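Long-range contacts in carboxylase (Deinococcus radiodurans, PDB 5H80), which probably catalyses the ATP-dependent carboxylation of biotin, as the biotin carboxylase part of a single-chain bacterial carboxylase: residues Q241-G246 against E347-V352; T250-R255 against V352-Q357; C257-R262 against H477-R482; H263-E268 against Q370-M375. One frame throughout, in Å; residues are numbered along the deposited sequence.

Contact 1. Residues Q241-G246 against E347-V352; sequences QVAGDG and ETLTAV
D245 lies across L349 at about a right angle, its carboxylate over the first turn of the short helix 349-352. The evidence for a specific join is one hydrogen bond: L349 N donates to D245 OD2 over 3.0 Å, nearly straight at 166°. The donor arrives on the anti side of OD2 and 22° out of the carboxylate plane. The same oxygen stands 3.4 Å from T348 CA and 3.7 Å from L349 CG, so one atom serves as acceptor and as packing surface. The first torsion of D245 sets this up: at 65°, CG sits between the backbone N and the carbonyl carbon, and the carboxylate faces the helix start. Its other oxygen, OD1, takes the amide N-H groups of Q247 and S248, the Q247 bond making an Asx turn, so the aspartate grips its own turn and the helix at once. T348 is the N-cap; its OG1 accepts from A351 N at 3.2 Å. L349 supplies the apolar half, its CD2 resting 4.0 Å from A243 CB and equally near G244 N. Around this joint, L343 of helix 336-344 touches both D245 and L349. T250 of the neighbouring strand 249-256 packs on A243 and L349, while strand 299-306 lies on the other flank of strand 236-245, where L299 meets A243.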
loop_
_atom_site.group_PDB
_atom_site.type_symbol
_atom_site.label_atom_id
_atom_site.label_comp_id
_atom_site.label_asym_id
_atom_site.label_seq_id
_atom_site.Cartn_x
_atom_site.Cartn_y
_atom_site.Cartn_z
ATOM N N GLN A 241 7.929 5.715 -18.458
ATOM C CA GLN A 241 6.659 5.061 -18.661
ATOM C C GLN A 241 5.726 5.890 -19.519
ATOM O O GLN A 241 5.404 7.066 -19.116
ATOM C CB GLN A 241 5.994 4.873 -17.263
ATOM C CG GLN A 241 4.687 4.188 -17.353
ATOM C CD GLN A 241 4.815 2.658 -17.732
ATOM O OE1 GLN A 241 5.357 1.890 -17.006
ATOM N NE2 GLN A 241 4.424 2.332 -19.033
ATOM N N VAL A 242 5.354 5.306 -20.660
ATOM C CA VAL A 242 4.334 5.788 -21.542
ATOM C C VAL A 242 3.022 5.047 -21.568
ATOM O O VAL A 242 2.884 3.863 -21.321
ATOM C CB VAL A 242 4.909 5.970 -22.972
ATOM C CG1 VAL A 242 3.869 6.371 -23.996
ATOM C CG2 VAL A 242 6.042 7.004 -22.935
ATOM N N ALA A 243 2.016 5.817 -21.881
ATOM C CA ALA A 243 0.709 5.327 -22.194
ATOM C C ALA A 243 0.151 6.079 -23.359
ATOM O O ALA A 243 0.258 7.334 -23.458
ATOM C CB ALA A 243 -0.292 5.489 -20.956
ATOM N N GLY A 244 -0.698 5.402 -24.090
ATOM C CA GLY A 244 -1.456 5.965 -25.230
ATOM C C GLY A 244 -2.774 5.354 -25.548
ATOM O O GLY A 244 -3.079 4.204 -25.190
ATOM N N ASP A 245 -3.593 6.094 -26.265
ATOM C CA ASP A 245 -4.923 5.565 -26.644
ATOM C C ASP A 245 -5.063 5.441 -28.159
ATOM O O ASP A 245 -6.170 5.352 -28.724
ATOM C CB ASP A 245 -5.975 6.381 -25.986
ATOM C CG ASP A 245 -5.987 7.801 -26.473
ATOM O OD1 ASP A 245 -5.244 8.201 -27.494
ATOM O OD2 ASP A 245 -6.637 8.586 -25.776
ATOM N N GLY A 246 -3.916 5.538 -28.831
ATOM C CA GLY A 246 -3.942 5.619 -30.312
ATOM C C GLY A 246 -4.157 6.968 -30.973
ATOM O O GLY A 246 -3.923 7.090 -32.136
ATOM N N GLU A 347 -10.933 2.507 -24.686
ATOM C CA GLU A 347 -11.135 3.763 -24.109
ATOM C C GLU A 347 -9.976 4.770 -24.296
ATOM O O GLU A 347 -8.808 4.393 -24.419
ATOM C CB GLU A 347 -11.520 3.665 -22.632
ATOM C CG GLU A 347 -13.025 3.393 -22.426
ATOM C CD GLU A 347 -13.440 3.074 -20.953
ATOM O OE1 GLU A 347 -12.873 2.218 -20.275
ATOM O OE2 GLU A 347 -14.388 3.799 -20.483
ATOM N N THR A 348 -10.293 6.042 -24.142
ATOM C CA THR A 348 -9.297 7.170 -24.164
ATOM C C THR A 348 -8.426 7.281 -22.878
ATOM O O THR A 348 -8.800 6.808 -21.795
ATOM C CB THR A 348 -9.868 8.530 -24.499
ATOM O OG1 THR A 348 -10.717 8.988 -23.405
ATOM C CG2 THR A 348 -10.660 8.529 -25.791
ATOM N N LEU A 349 -7.315 7.946 -22.946
ATOM C CA LEU A 349 -6.488 8.210 -21.728
ATOM C C LEU A 349 -7.330 8.914 -20.695
ATOM O O LEU A 349 -7.264 8.580 -19.547
ATOM C CB LEU A 349 -5.359 9.177 -21.997
ATOM C CG LEU A 349 -4.305 8.543 -22.904
ATOM C CD1 LEU A 349 -3.313 9.593 -23.346
ATOM C CD2 LEU A 349 -3.604 7.389 -22.137
ATOM N N THR A 350 -8.097 9.892 -21.120
ATOM C CA THR A 350 -8.932 10.604 -20.155
ATOM C C THR A 350 -9.959 9.643 -19.472
ATOM O O THR A 350 -10.131 9.723 -18.256
ATOM C CB THR A 350 -9.643 11.780 -20.845
ATOM O OG1 THR A 350 -8.690 12.776 -21.128
ATOM C CG2 THR A 350 -10.710 12.402 -19.942
ATOM N N ALA A 351 -10.648 8.793 -20.188
ATOM C CA ALA A 351 -11.650 7.807 -19.668
ATOM C C ALA A 351 -11.008 6.788 -18.688
ATOM O O ALA A 351 -11.740 6.252 -17.829
ATOM C CB ALA A 351 -12.306 7.069 -20.814
ATOM N N VAL A 352 -9.747 6.395 -18.978
ATOM C CA VAL A 352 -9.037 5.442 -18.146
ATOM C C VAL A 352 -8.424 6.108 -16.877
ATOM O O VAL A 352 -7.968 5.419 -15.967
ATOM C CB VAL A 352 -8.085 4.510 -19.004
ATOM C CG1 VAL A 352 -8.801 3.910 -20.202
ATOM C CG2 VAL A 352 -6.804 5.210 -19.302
#

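Contact 2. Residues T250-R255 against V352-Q357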
loop_
_atom_site.group_PDB
_atom_site.type_symbol
_atom_site.label_atom_id
_atom_site.label_comp_id
_atom_site.label_asym_id
_atom_site.label_seq_id
_atom_site.Cartn_x
_atom_site.Cartn_y
_atom_site.Cartn_z
ATOM N N THR A 250 0.724 10.077 -23.364
ATOM C CA THR A 250 1.112 10.659 -22.114
ATOM C C THR A 250 2.170 9.822 -21.412
ATOM O O THR A 250 2.700 8.826 -21.984
ATOM C CB THR A 250 -0.133 10.895 -21.245
ATOM O OG1 THR A 250 0.145 11.809 -20.195
ATOM C CG2 THR A 250 -0.613 9.562 -20.656
ATOM N N HIS A 251 2.533 10.211 -20.193
ATOM C CA HIS A 251 3.618 9.668 -19.458
ATOM C C HIS A 251 3.281 9.624 -17.954
ATOM O O HIS A 251 2.442 10.374 -17.458
ATOM C CB HIS A 251 4.922 10.342 -19.710
ATOM C CG HIS A 251 5.033 11.718 -19.079
ATOM N ND1 HIS A 251 5.394 11.940 -17.779
ATOM C CD2 HIS A 251 4.703 12.936 -19.576
ATOM C CE1 HIS A 251 5.396 13.260 -17.531
ATOM N NE2 HIS A 251 4.893 13.845 -18.571
ATOM N N LEU A 252 3.916 8.705 -17.303
ATOM C CA LEU A 252 3.988 8.595 -15.784
ATOM C C LEU A 252 5.442 8.822 -15.288
ATOM O O LEU A 252 5.924 8.090 -14.393
ATOM C CB LEU A 252 3.331 7.331 -15.216
ATOM C CG LEU A 252 1.827 7.202 -15.227
ATOM C CD1 LEU A 252 1.152 8.423 -14.566
ATOM C CD2 LEU A 252 1.430 6.986 -16.622
ATOM N N TRP A 253 6.195 9.765 -15.910
ATOM C CA TRP A 253 7.531 10.113 -15.528
ATOM C C TRP A 253 8.488 8.916 -15.662
ATOM O O TRP A 253 8.246 8.019 -16.480
ATOM C CB TRP A 253 7.573 10.773 -14.073
ATOM C CG TRP A 253 6.718 12.061 -14.086
ATOM C CD1 TRP A 253 7.104 13.321 -14.420
ATOM C CD2 TRP A 253 5.377 12.162 -13.615
ATOM N NE1 TRP A 253 6.067 14.192 -14.233
ATOM C CE2 TRP A 253 4.984 13.511 -13.764
ATOM C CE3 TRP A 253 4.431 11.198 -13.130
ATOM C CZ2 TRP A 253 3.693 13.962 -13.373
ATOM C CZ3 TRP A 253 3.106 11.672 -12.788
ATOM C CH2 TRP A 253 2.818 13.003 -12.855
ATOM N N GLU A 254 9.481 8.837 -14.801
ATOM C CA GLU A 254 10.588 7.952 -14.945
ATOM C C GLU A 254 10.779 6.938 -13.871
ATOM O O GLU A 254 10.349 7.100 -12.703
ATOM C CB GLU A 254 11.885 8.714 -15.174
ATOM C CG GLU A 254 12.704 9.252 -14.022
ATOM C CD GLU A 254 12.021 10.348 -13.180
ATOM O OE1 GLU A 254 11.035 10.916 -13.675
ATOM O OE2 GLU A 254 12.585 10.572 -12.109
ATOM N N ARG A 255 11.683 5.986 -14.147
ATOM C CA ARG A 255 12.215 5.021 -13.149
ATOM C C ARG A 255 13.680 4.812 -13.408
ATOM O O ARG A 255 14.124 4.985 -14.581
ATOM C CB ARG A 255 11.564 3.635 -13.280
ATOM C CG ARG A 255 10.134 3.464 -12.936
ATOM C CD ARG A 255 9.526 2.095 -13.238
ATOM N NE ARG A 255 9.442 1.731 -14.651
ATOM C CZ ARG A 255 8.354 1.777 -15.388
ATOM N NH1 ARG A 255 7.164 2.210 -14.913
ATOM N NH2 ARG A 255 8.423 1.365 -16.620
ATOM N N VAL A 352 -9.747 6.395 -18.978
ATOM C CA VAL A 352 -9.037 5.442 -18.146
ATOM C C VAL A 352 -8.424 6.108 -16.877
ATOM O O VAL A 352 -7.968 5.419 -15.967
ATOM C CB VAL A 352 -8.085 4.510 -19.004
ATOM C CG1 VAL A 352 -8.801 3.910 -20.202
ATOM C CG2 VAL A 352 -6.804 5.210 -19.302
ATOM N N GLY A 353 -8.525 7.411 -16.795
ATOM C CA GLY A 353 -7.989 8.245 -15.655
ATOM C C GLY A 353 -6.559 8.620 -15.668
ATOM O O GLY A 353 -6.009 8.999 -14.615
ATOM N N LEU A 354 -5.953 8.643 -16.840
ATOM C CA LEU A 354 -4.569 9.103 -16.981
ATOM C C LEU A 354 -4.576 10.466 -17.532
ATOM O O LEU A 354 -5.222 10.764 -18.545
ATOM C CB LEU A 354 -3.760 8.165 -17.886
ATOM C CG LEU A 354 -3.477 6.750 -17.348
ATOM C CD1 LEU A 354 -2.698 5.841 -18.293
ATOM C CD2 LEU A 354 -2.732 6.720 -16.009
ATOM N N ALA A 355 -3.910 11.377 -16.829
ATOM C CA ALA A 355 -3.804 12.727 -17.345
ATOM C C ALA A 355 -2.901 12.821 -18.601
ATOM O O ALA A 355 -1.827 12.136 -18.658
ATOM C CB ALA A 355 -3.392 13.645 -16.223
ATOM N N THR A 356 -3.346 13.586 -19.599
ATOM C CA THR A 356 -2.530 13.814 -20.805
ATOM C C THR A 356 -1.714 15.023 -20.432
ATOM O O THR A 356 -2.282 16.061 -20.097
ATOM C CB THR A 356 -3.391 14.034 -22.025
ATOM O OG1 THR A 356 -4.239 12.937 -22.146
ATOM C CG2 THR A 356 -2.557 14.153 -23.295
ATOM N N GLN A 357 -0.397 14.810 -20.309
ATOM C CA GLN A 357 0.469 15.831 -19.722
ATOM C C GLN A 357 1.767 16.027 -20.437
ATOM O O GLN A 357 2.305 15.045 -21.079
ATOM C CB GLN A 357 0.633 15.611 -18.248
ATOM C CG GLN A 357 1.214 14.231 -17.888
ATOM C CD GLN A 357 1.392 14.007 -16.428
ATOM O OE1 GLN A 357 0.889 14.748 -15.589
ATOM N NE2 GLN A 357 2.046 12.877 -16.108
HETATM O O HOH W 1 -0.575 10.364 -16.956
#
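T250 OG1 is used twice by the loop backbone: it donates to A355 O, in the carbonyl plane on a lone pair, at an unusually short 2.5 Å, and it accepts from Q357 N at 3.1 Å. The first half of strand 249-256, an outer strand of the antiparallel sheet in the ATP-grasp domain, is thereby tied to the loop after helix 349-352. OG1 swings anti to its own amide nitrogen and so reaches that loop. Q357 NE2 then donates to H251 O over 2.9 Å, bent to 140° and arriving from above the carbonyl plane. A water adds a bridge, donating to both H251 O and A355 O.

The aromatic contacts centre on the same Q357 amide. NE2 stands 3.3 Å above the W253 ring and 3.6 Å above the H251 ring, toward the rim of each. The amide plane is steep to the indole, 69° apart, but closer to parallel with the imidazole. Q357 CG makes an off-centre CH-pi contact with H251, 4.2 Å from the ring centroid. Apolar contact is slighter: L252 CD2 meets L354 CD2 at 4.2 Å.

Both rings are also held by their nitrogens: H251 ND1 accepts from W253 N in the ring plane while NE2 binds P358 O, and W253 NE1 reaches A361 O. Every direct bond thus joins a side chain, T250 or Q357, to a backbone group, with fixed rings walling in the glutamine amide.

Contact 3. Residues C257-R262 against H477-R482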
loop_
_atom_site.group_PDB
_atom_site.type_symbol
_atom_site.label_atom_id
_atom_site.label_comp_id
_atom_site.label_asym_id
_atom_site.label_seq_id
_atom_site.Cartn_x
_atom_site.Cartn_y
_atom_site.Cartn_z
ATOM N N CYS A 257 16.714 2.180 -12.859
ATOM C CA CYS A 257 16.970 0.754 -12.652
ATOM C C CYS A 257 18.496 0.471 -12.815
ATOM O O CYS A 257 18.892 -0.572 -13.380
ATOM C CB CYS A 257 16.256 -0.067 -13.656
ATOM S SG CYS A 257 14.467 0.291 -13.784
ATOM N N THR A 258 19.317 1.358 -12.313
ATOM C CA THR A 258 20.778 1.281 -12.504
ATOM C C THR A 258 21.480 0.102 -11.841
ATOM O O THR A 258 22.465 -0.434 -12.332
ATOM C CB THR A 258 21.380 2.634 -12.110
ATOM O OG1 THR A 258 20.873 3.714 -12.935
ATOM C CG2 THR A 258 23.003 2.575 -12.029
ATOM N N VAL A 259 21.035 -0.284 -10.653
ATOM C CA VAL A 259 21.632 -1.379 -9.882
ATOM C C VAL A 259 21.181 -2.747 -10.524
ATOM O O VAL A 259 20.012 -3.163 -10.475
ATOM C CB VAL A 259 21.207 -1.275 -8.411
ATOM C CG1 VAL A 259 21.726 -2.483 -7.661
ATOM C CG2 VAL A 259 21.628 0.092 -7.810
ATOM N N GLN A 260 22.136 -3.316 -11.288
ATOM C CA GLN A 260 21.927 -4.556 -12.091
ATOM C C GLN A 260 23.045 -5.515 -11.822
ATOM O O GLN A 260 24.094 -5.075 -11.541
ATOM C CB GLN A 260 22.022 -4.219 -13.558
ATOM C CG GLN A 260 21.083 -3.159 -13.948
ATOM C CD GLN A 260 21.062 -2.776 -15.397
ATOM O OE1 GLN A 260 21.671 -3.425 -16.235
ATOM N NE2 GLN A 260 20.243 -1.764 -15.712
ATOM N N ARG A 261 22.770 -6.799 -11.901
ATOM C CA ARG A 261 23.778 -7.886 -11.658
ATOM C C ARG A 261 23.825 -8.568 -12.999
ATOM O O ARG A 261 22.786 -9.060 -13.460
ATOM C CB ARG A 261 23.362 -8.850 -10.605
ATOM C CG ARG A 261 24.442 -9.871 -10.205
ATOM C CD ARG A 261 23.758 -10.856 -9.284
ATOM N NE ARG A 261 24.620 -11.451 -8.255
ATOM C CZ ARG A 261 24.232 -11.781 -7.003
ATOM N NH1 ARG A 261 22.994 -11.519 -6.555
ATOM N NH2 ARG A 261 25.098 -12.374 -6.163
ATOM N N ARG A 262 24.950 -8.481 -13.703
ATOM C CA ARG A 262 24.997 -8.985 -15.109
ATOM C C ARG A 262 23.733 -8.666 -15.906
ATOM O O ARG A 262 23.114 -9.553 -16.478
ATOM C CB ARG A 262 25.246 -10.516 -15.137
ATOM C CG ARG A 262 26.573 -10.945 -14.517
ATOM C CD ARG A 262 26.835 -12.433 -14.687
ATOM N NE ARG A 262 28.256 -12.778 -14.549
ATOM C CZ ARG A 262 28.740 -14.023 -14.532
ATOM N NH1 ARG A 262 27.927 -15.077 -14.632
ATOM N NH2 ARG A 262 30.048 -14.223 -14.407
ATOM N N HIS A 477 27.509 -0.643 -14.348
ATOM C CA HIS A 477 28.622 -1.538 -13.984
ATOM C C HIS A 477 29.100 -1.507 -12.559
ATOM O O HIS A 477 29.963 -2.313 -12.207
ATOM C CB HIS A 477 29.805 -1.255 -14.903
ATOM C CG HIS A 477 29.436 -1.353 -16.336
ATOM N ND1 HIS A 477 29.079 -2.547 -16.926
ATOM C CD2 HIS A 477 29.268 -0.402 -17.286
ATOM C CE1 HIS A 477 28.739 -2.336 -18.186
ATOM N NE2 HIS A 477 28.853 -1.042 -18.434
ATOM N N TRP A 478 28.488 -0.655 -11.735
ATOM C CA TRP A 478 28.818 -0.543 -10.349
ATOM C C TRP A 478 28.783 -1.851 -9.637
ATOM O O TRP A 478 29.804 -2.234 -8.963
ATOM C CB TRP A 478 27.846 0.439 -9.659
ATOM C CG TRP A 478 28.138 0.562 -8.199
ATOM C CD1 TRP A 478 29.011 1.372 -7.609
ATOM C CD2 TRP A 478 27.387 -0.064 -7.151
ATOM N NE1 TRP A 478 28.955 1.207 -6.225
ATOM C CE2 TRP A 478 27.949 0.330 -5.923
ATOM C CE3 TRP A 478 26.367 -0.964 -7.140
ATOM C CZ2 TRP A 478 27.468 -0.161 -4.675
ATOM C CZ3 TRP A 478 25.840 -1.414 -5.897
ATOM C CH2 TRP A 478 26.424 -1.045 -4.679
ATOM N N LEU A 479 27.661 -2.561 -9.730
ATOM C CA LEU A 479 27.505 -3.790 -8.984
ATOM C C LEU A 479 28.435 -4.896 -9.466
ATOM O O LEU A 479 28.968 -5.605 -8.621
ATOM C CB LEU A 479 26.091 -4.285 -8.908
ATOM C CG LEU A 479 25.695 -5.462 -8.068
ATOM C CD1 LEU A 479 24.183 -5.487 -7.860
ATOM C CD2 LEU A 479 26.170 -6.782 -8.669
ATOM N N ASP A 480 28.601 -5.062 -10.781
ATOM C CA ASP A 480 29.463 -6.182 -11.228
ATOM C C ASP A 480 30.901 -5.989 -10.758
ATOM O O ASP A 480 31.577 -6.951 -10.265
ATOM C CB ASP A 480 29.339 -6.393 -12.713
ATOM C CG ASP A 480 27.950 -6.981 -13.137
ATOM O OD1 ASP A 480 27.204 -7.544 -12.291
ATOM O OD2 ASP A 480 27.612 -6.824 -14.307
ATOM N N GLU A 481 31.349 -4.740 -10.769
ATOM C CA GLU A 481 32.675 -4.431 -10.248
ATOM C C GLU A 481 32.896 -4.665 -8.808
ATOM O O GLU A 481 34.029 -4.821 -8.398
ATOM C CB GLU A 481 33.031 -2.994 -10.517
ATOM C CG GLU A 481 33.142 -2.653 -11.976
ATOM C CD GLU A 481 33.781 -1.296 -12.234
ATOM O OE1 GLU A 481 34.475 -0.774 -11.374
ATOM O OE2 GLU A 481 33.592 -0.784 -13.330
ATOM N N ARG A 482 31.862 -4.584 -8.000
ATOM C CA ARG A 482 31.989 -4.715 -6.546
ATOM C C ARG A 482 31.382 -5.971 -5.963
ATOM O O ARG A 482 31.118 -6.040 -4.757
ATOM C CB ARG A 482 31.303 -3.532 -5.930
ATOM C CG ARG A 482 31.998 -2.246 -6.314
ATOM C CD ARG A 482 31.229 -1.031 -5.865
ATOM N NE ARG A 482 32.051 0.145 -6.115
ATOM C CZ ARG A 482 32.426 0.616 -7.322
ATOM N NH1 ARG A 482 33.231 1.657 -7.356
ATOM N NH2 ARG A 482 31.996 0.121 -8.502
HETATM O O HOH W 2 25.128 -1.811 -11.195
HETATM O O HOH W 3 26.650 -4.113 -12.699
#
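A short helix, 478-481, packs against the outer strand 260-261 of the five-stranded antiparallel sheet, L479 pointing at it and D480 reaching it with its carboxylate. L479 supplies the apolar contact. Its CB comes within 3.4 Å of Q260 O, CD1 meets V259 CG1 at 3.9 Å, and CD2 lies against R261 CG. Chi1 of -174° carries CG away from the leucine's own amide nitrogen and splays the two methyls onto V259 on one branch and R261 on the other. D480 is the polar clasp: R262 N donates to OD1 over 2.8 Å at 170°, on the syn lone pair. The arginine side chains themselves do not make this bond: R261 NE lies 6.2 Å and R262 NE 5.8 Å from D480 OD1, although opposite charge at that range may still favour the aspartate weakly, and the R262 side chain is poorly ordered. Replacing D480 with an alanine would probably leave the amide N-H of R262 without its carboxylate acceptor and open a gap beside the turn there. Two waters sit between the helix N-H groups and the carbonyls of T258 and Q260. One accepts from L479 N at 3.0 Å and lies by T258 O; another accepts from D480 N at 2.9 Å and lies 3.0 Å from Q260 O. Beyond the pair, helix 457-465 backs the joint: F459 and L463 touch L479, L463 also meets V259 and W478, and F459 makes a cation-pi contact with R261. In the neighbouring strand 264-270, L266 packs against both L479 and R261.

Contact 4. Residues H263-E268 against Q370-M375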
loop_
_atom_site.group_PDB
_atom_site.type_symbol
_atom_site.label_atom_id
_atom_site.label_comp_id
_atom_site.label_asym_id
_atom_site.label_seq_id
_atom_site.Cartn_x
_atom_site.Cartn_y
_atom_site.Cartn_z
ATOM N N HIS A 263 23.338 -7.401 -15.907
ATOM C CA HIS A 263 22.204 -6.920 -16.715
ATOM C C HIS A 263 20.790 -7.324 -16.216
ATOM O O HIS A 263 19.804 -6.926 -16.833
ATOM C CB HIS A 263 22.394 -7.283 -18.220
ATOM C CG HIS A 263 23.653 -6.725 -18.821
ATOM N ND1 HIS A 263 24.836 -7.437 -18.868
ATOM C CD2 HIS A 263 23.918 -5.518 -19.378
ATOM C CE1 HIS A 263 25.777 -6.686 -19.409
ATOM N NE2 HIS A 263 25.244 -5.524 -19.742
ATOM N N GLN A 264 20.690 -8.023 -15.094
ATOM C CA GLN A 264 19.403 -8.246 -14.370
ATOM C C GLN A 264 19.148 -7.135 -13.305
ATOM O O GLN A 264 19.929 -6.942 -12.403
ATOM C CB GLN A 264 19.409 -9.586 -13.640
ATOM C CG GLN A 264 19.877 -10.812 -14.427
ATOM C CD GLN A 264 19.547 -10.746 -15.903
ATOM O OE1 GLN A 264 20.338 -10.233 -16.709
ATOM N NE2 GLN A 264 18.385 -11.270 -16.275
ATOM N N LYS A 265 18.053 -6.441 -13.409
ATOM C CA LYS A 265 17.693 -5.370 -12.512
ATOM C C LYS A 265 17.346 -5.912 -11.109
ATOM O O LYS A 265 16.792 -7.030 -11.028
ATOM C CB LYS A 265 16.498 -4.599 -13.132
ATOM C CG LYS A 265 16.741 -3.865 -14.460
ATOM C CD LYS A 265 15.419 -3.465 -15.159
ATOM C CE LYS A 265 15.624 -2.779 -16.490
ATOM N NZ LYS A 265 14.392 -2.506 -17.288
ATOM N N LEU A 266 17.838 -5.302 -10.035
ATOM C CA LEU A 266 17.585 -5.716 -8.683
ATOM C C LEU A 266 16.829 -4.664 -7.901
ATOM O O LEU A 266 15.975 -5.032 -7.105
ATOM C CB LEU A 266 18.869 -6.061 -7.878
ATOM C CG LEU A 266 19.607 -7.275 -8.395
ATOM C CD1 LEU A 266 20.963 -7.394 -7.733
ATOM C CD2 LEU A 266 18.726 -8.500 -8.093
ATOM N N LEU A 267 17.197 -3.390 -8.037
ATOM C CA LEU A 267 16.555 -2.279 -7.275
ATOM C C LEU A 267 16.063 -1.225 -8.269
ATOM O O LEU A 267 16.758 -0.885 -9.225
ATOM C CB LEU A 267 17.432 -1.563 -6.262
ATOM C CG LEU A 267 17.964 -2.409 -5.146
ATOM C CD1 LEU A 267 19.107 -1.770 -4.468
ATOM C CD2 LEU A 267 16.852 -2.851 -4.143
ATOM N N GLU A 268 14.794 -0.879 -8.204
ATOM C CA GLU A 268 14.252 0.037 -9.215
ATOM C C GLU A 268 13.598 1.170 -8.442
ATOM O O GLU A 268 12.707 0.924 -7.645
ATOM C CB GLU A 268 13.291 -0.749 -10.113
ATOM C CG GLU A 268 14.055 -1.895 -10.853
ATOM C CD GLU A 268 13.265 -3.152 -11.067
ATOM O OE1 GLU A 268 12.683 -3.685 -10.104
ATOM O OE2 GLU A 268 13.258 -3.590 -12.226
ATOM N N GLN A 370 11.444 -0.571 -5.533
ATOM C CA GLN A 370 11.132 -1.968 -5.598
ATOM C C GLN A 370 12.375 -2.796 -5.484
ATOM O O GLN A 370 13.409 -2.458 -6.113
ATOM C CB GLN A 370 10.448 -2.346 -6.943
ATOM C CG GLN A 370 10.332 -3.898 -7.212
ATOM C CD GLN A 370 9.409 -4.232 -8.339
ATOM O OE1 GLN A 370 8.186 -4.315 -8.170
ATOM N NE2 GLN A 370 9.948 -4.465 -9.513
ATOM N N ALA A 371 12.345 -3.812 -4.664
ATOM C CA ALA A 371 13.454 -4.768 -4.650
ATOM C C ALA A 371 12.901 -6.155 -5.173
ATOM O O ALA A 371 11.838 -6.583 -4.798
ATOM C CB ALA A 371 14.059 -4.910 -3.332
ATOM N N ARG A 372 13.652 -6.804 -6.095
ATOM C CA ARG A 372 13.269 -8.152 -6.507
ATOM C C ARG A 372 13.897 -9.239 -5.545
ATOM O O ARG A 372 15.166 -9.413 -5.462
ATOM C CB ARG A 372 13.810 -8.287 -7.915
ATOM C CG ARG A 372 13.248 -7.216 -8.945
ATOM C CD ARG A 372 13.473 -7.643 -10.436
ATOM N NE ARG A 372 13.170 -6.558 -11.414
ATOM C CZ ARG A 372 13.145 -6.724 -12.749
ATOM N NH1 ARG A 372 13.234 -7.925 -13.270
ATOM N NH2 ARG A 372 12.933 -5.704 -13.555
ATOM N N VAL A 373 13.029 -9.934 -4.841
ATOM C CA VAL A 373 13.399 -11.105 -4.013
ATOM C C VAL A 373 13.499 -12.372 -4.820
ATOM O O VAL A 373 12.462 -12.775 -5.408
ATOM C CB VAL A 373 12.522 -11.206 -2.791
ATOM C CG1 VAL A 373 13.006 -12.307 -1.875
ATOM C CG2 VAL A 373 12.459 -9.833 -2.099
ATOM N N ASN A 374 14.724 -12.870 -4.972
ATOM C CA ASN A 374 14.983 -14.035 -5.829
ATOM C C ASN A 374 15.438 -15.277 -5.005
ATOM O O ASN A 374 16.049 -15.153 -3.962
ATOM C CB ASN A 374 15.984 -13.784 -6.954
ATOM C CG ASN A 374 15.686 -12.606 -7.877
ATOM O OD1 ASN A 374 14.550 -12.428 -8.348
ATOM N ND2 ASN A 374 16.737 -11.886 -8.256
ATOM N N MET A 375 15.151 -16.451 -5.543
ATOM C CA MET A 375 15.694 -17.729 -5.067
ATOM C C MET A 375 17.045 -17.821 -5.734
ATOM O O MET A 375 17.121 -17.960 -6.944
ATOM C CB MET A 375 14.729 -18.833 -5.515
ATOM C CG MET A 375 15.068 -20.182 -4.969
ATOM S SD MET A 375 13.696 -21.258 -5.358
ATOM C CE MET A 375 14.491 -22.828 -4.880
HETATM O O HOH W 4 12.362 -4.704 -16.726
HETATM O O HOH W 5 17.001 -9.796 -10.704
#
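R372 and E268 pair across an antiparallel junction of strands 264-270 and 367-374 in the five-stranded sheet, where L267 with A371 is a non-hydrogen-bonded pair and E268 with Q370 a hydrogen-bonded one. Leaving the strand, R372 CB stands 4.0 Å from L266 O, the acceptor of R372 N. CG then runs by E268 OE1, and CD meets K265 O at 3.4 Å. The chain stays extended from CG to NE, and at its end the guanidinium grips E268 side-on: NE donates to OE1 over 3.2 Å at 174°, and NH2 to OE2 at an unusually short, perhaps imprecise, 2.5 Å. K265 CB covers one guanidinium face. OE1 has a second donor, Q370 NE2, at 2.9 Å, from the carboxylate face opposite to NE. Three N-H groups thus pin E268. L267 CD2 and A371 CB meet on the opposite face of the sheet. E324 pairs with R372 NH2 and K265 NZ, and Q370 OE1 binds T326; this charged cluster is consistent with the active-site region of biotin carboxylases, where ATP-binding and C-terminal parts meet. A leucine in place of R372 would probably leave E268 with the amide of Q370 as its sole cross-strand side-chain donor, and E324 short of a charged mate. Nearer N374, whose ND2 also bonds to E376 OE1, a water donates to K265 O at 2.8 Å and accepts from N374 ND2 at 3.2 Å.

In the fold
Contacts 1 and 2 share V352 and fix opposite ends of one stretch, helix 349-352 and its following loop, to adjacent strands 236-245 and 249-256; their centres are 8 Å apart, and A243 O pairs with T250 N between them. Contacts 3 and 4 meet in a different sheet, through V259 O and L266 N. Contact 4 is buried, its centre about 10 Å from the centre of the chain, and relies on a salt bridge and strand pairing. Contact 3, only partly buried, combines an apolar leucine, one carboxylate-to-backbone bond and waters. Contacts 1 and 2 are also buried though farther out, and lean on side chain-to-backbone bonds. The pairs lie apart, 1 and 3 some 34 Å between centres.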